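Local coordinates for oxidoreductase, 2OG-Fe oxygenase family protein, putative, expressed (Oryza sativa subsp. japonica, PDB 5XEG) that probably acts as an iron- and 2-oxoglutarate-dependent dioxygenase of the AlkB family, here its oxygenase domain with manganese in the metal site, at residues 137-142 / 197-202. Numbering follows the deposited sequence.
With MN (manganese (II) ion), chain C; AKG (2-oxoglutaric acid), chain B.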
loop_
_atom_site.group_PDB
_atom_site.type_symbol
_atom_site.label_atom_id
_atom_site.label_comp_id
_atom_site.label_asym_id
_atom_site.label_seq_id
_atom_site.Cartn_x
_atom_site.Cartn_y
_atom_site.Cartn_z
ATOM N N GLY A 137 -5.474 -10.596 -6.326
ATOM C CA GLY A 137 -4.605 -11.621 -6.893
ATOM C C GLY A 137 -3.237 -11.083 -7.236
ATOM O O GLY A 137 -2.965 -9.879 -7.192
ATOM N N LEU A 138 -2.313 -12.015 -7.508
ATOM C CA LEU A 138 -0.930 -11.612 -7.797
ATOM C C LEU A 138 -0.827 -10.725 -9.017
ATOM O O LEU A 138 -1.411 -10.996 -10.057
ATOM C CB LEU A 138 -0.083 -12.887 -8.088
ATOM C CG LEU A 138 0.152 -13.741 -6.847
ATOM C CD1 LEU A 138 0.956 -15.006 -7.253
ATOM C CD2 LEU A 138 0.891 -12.998 -5.773
ATOM N N HIS A 139 -0.044 -9.667 -8.906
ATOM C CA HIS A 139 0.187 -8.749 -10.010
ATOM C C HIS A 139 1.472 -7.984 -9.723
ATOM O O HIS A 139 1.941 -7.962 -8.572
ATOM C CB HIS A 139 -0.978 -7.715 -10.153
ATOM C CG HIS A 139 -1.109 -6.850 -8.955
ATOM N ND1 HIS A 139 -1.644 -7.331 -7.777
ATOM C CD2 HIS A 139 -0.655 -5.609 -8.689
ATOM C CE1 HIS A 139 -1.545 -6.397 -6.855
ATOM N NE2 HIS A 139 -0.916 -5.370 -7.369
ATOM N N GLN A 140 1.974 -7.316 -10.753
ATOM C CA GLN A 140 3.083 -6.364 -10.641
ATOM C C GLN A 140 2.480 -4.958 -10.691
ATOM O O GLN A 140 1.542 -4.736 -11.417
ATOM C CB GLN A 140 3.986 -6.528 -11.872
ATOM C CG GLN A 140 4.771 -7.834 -11.822
ATOM C CD GLN A 140 5.655 -8.018 -13.063
ATOM O OE1 GLN A 140 5.165 -7.977 -14.222
ATOM N NE2 GLN A 140 6.960 -8.221 -12.842
ATOM N N ASP A 141 3.123 -4.024 -10.025
ATOM C CA ASP A 141 2.854 -2.578 -10.141
ATOM C C ASP A 141 3.694 -2.123 -11.313
ATOM O O ASP A 141 4.813 -1.699 -11.196
ATOM C CB ASP A 141 3.210 -1.834 -8.858
ATOM C CG ASP A 141 2.204 -2.104 -7.716
ATOM O OD1 ASP A 141 1.263 -2.912 -7.839
ATOM O OD2 ASP A 141 2.381 -1.454 -6.704
ATOM N N LYS A 142 3.098 -2.223 -12.493
ATOM C CA LYS A 142 3.874 -1.952 -13.723
ATOM C C LYS A 142 3.268 -0.848 -14.563
ATOM O O LYS A 142 3.647 -0.728 -15.722
ATOM C CB LYS A 142 3.948 -3.225 -14.540
ATOM C CG LYS A 142 2.605 -3.826 -14.927
ATOM C CD LYS A 142 2.856 -5.073 -15.780
ATOM C CE LYS A 142 1.659 -5.492 -16.579
ATOM N NZ LYS A 142 0.445 -5.593 -15.756
ATOM N N ILE A 197 8.219 -7.034 -8.037
ATOM C CA ILE A 197 7.670 -8.265 -7.506
ATOM C C ILE A 197 6.212 -8.442 -7.909
ATOM O O ILE A 197 5.397 -7.493 -7.932
ATOM C CB ILE A 197 7.843 -8.407 -5.971
ATOM C CG1 ILE A 197 7.233 -7.169 -5.237
ATOM C CG2 ILE A 197 9.284 -8.710 -5.677
ATOM C CD1 ILE A 197 7.161 -7.340 -3.718
ATOM N N PHE A 198 5.847 -9.690 -8.140
ATOM C CA PHE A 198 4.413 -10.096 -8.113
ATOM C C PHE A 198 3.941 -10.160 -6.704
ATOM O O PHE A 198 4.643 -10.647 -5.809
ATOM C CB PHE A 198 4.201 -11.475 -8.813
ATOM C CG PHE A 198 4.219 -11.398 -10.317
ATOM C CD1 PHE A 198 5.442 -11.493 -11.000
ATOM C CD2 PHE A 198 3.061 -11.283 -11.072
ATOM C CE1 PHE A 198 5.501 -11.436 -12.375
ATOM C CE2 PHE A 198 3.124 -11.191 -12.472
ATOM C CZ PHE A 198 4.344 -11.274 -13.117
ATOM N N HIS A 199 2.750 -9.640 -6.427
ATOM C CA HIS A 199 2.314 -9.536 -5.057
ATOM C C HIS A 199 0.798 -9.453 -5.012
ATOM O O HIS A 199 0.124 -9.198 -6.033
ATOM C CB HIS A 199 2.935 -8.339 -4.308
ATOM C CG HIS A 199 2.620 -7.044 -4.947
ATOM N ND1 HIS A 199 3.272 -6.605 -6.095
ATOM C CD2 HIS A 199 1.660 -6.130 -4.686
ATOM C CE1 HIS A 199 2.733 -5.478 -6.491
ATOM N NE2 HIS A 199 1.802 -5.130 -5.625
ATOM N N GLY A 200 0.273 -9.771 -3.846
ATOM C CA GLY A 200 -1.179 -9.705 -3.711
ATOM C C GLY A 200 -1.605 -10.079 -2.282
ATOM O O GLY A 200 -0.771 -10.278 -1.426
ATOM N N VAL A 201 -2.918 -10.122 -2.053
ATOM C CA VAL A 201 -3.480 -10.352 -0.719
ATOM C C VAL A 201 -4.343 -11.644 -0.836
ATOM O O VAL A 201 -5.326 -11.656 -1.560
ATOM C CB VAL A 201 -4.308 -9.141 -0.237
ATOM C CG1 VAL A 201 -5.000 -9.494 1.072
ATOM C CG2 VAL A 201 -3.426 -7.947 -0.026
ATOM N N SER A 202 -3.923 -12.711 -0.150
ATOM C CA SER A 202 -4.604 -13.983 -0.269
ATOM C C SER A 202 -5.740 -14.132 0.684
ATOM O O SER A 202 -6.639 -14.965 0.460
ATOM C CB SER A 202 -3.611 -15.143 -0.086
ATOM O OG SER A 202 -2.896 -14.966 1.096
HETATM MN MN MN C . 0.148 -3.752 -6.153
HETATM C C1 AKG B . -2.351 -2.711 -4.991
HETATM O O1 AKG B . -1.672 -2.432 -6.003
HETATM O O2 AKG B . -3.517 -2.285 -4.837
HETATM C C2 AKG B . -1.767 -3.560 -3.957
HETATM O O5 AKG B . -0.952 -4.417 -4.257
HETATM C C3 AKG B . -2.174 -3.372 -2.515
HETATM C C4 AKG B . -1.892 -4.651 -1.737
HETATM C C5 AKG B . -2.361 -4.488 -0.311
HETATM O O3 AKG B . -1.519 -4.576 0.608
HETATM O O4 AKG B . -3.575 -4.270 -0.104
HETATM O O HOH W 1 5.561 -4.814 -8.459
HETATM O O HOH W 2 1.000 -2.271 -4.768
#
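H139 and H199 form a hydrogen-bonded pair across two antiparallel strands: H139 N donates to H199 O (2.9 Å) and H199 N to H139 O (2.8 Å). With D141 they form the HxD...H facial triad of the double-stranded beta-helix (cupin) fold. Manganese, standing where iron is predicted to bind, takes H139 NE2 at 2.3 Å, H199 NE2 and D141 OD1; O1 and O5 of 2-oxoglutarate and a water complete six ligands. Histidine suits both positions because its nitrogens divide the work: NE2 binds metal while ND1 donates to a carbonyl two residues earlier, H139 to G137 O at 2.9 Å, almost straight and in the ring plane, and H199 to I197 O. With CG between backbone N and carbonyl carbon (chi1 63° and 59°), both rings drop to the same face of the sheet, oblique at 57°. The carboxylate of D141 stands steeply to the H199 ring; OD1 on the metal and OD2 held by the bound water and a salt bridge to R229 together fix its rotation. Away from the metal, the Q140 amide lies nearly parallel over the F198 ring, its NE2 hydrogen-bonded to L196 O. An alanine in place of F198 would probably strip one side of Q140, leaving its amide to that bond. Q140 CG sits over the ring's centre in a CH-pi contact, 3.5 Å from the F198 centroid.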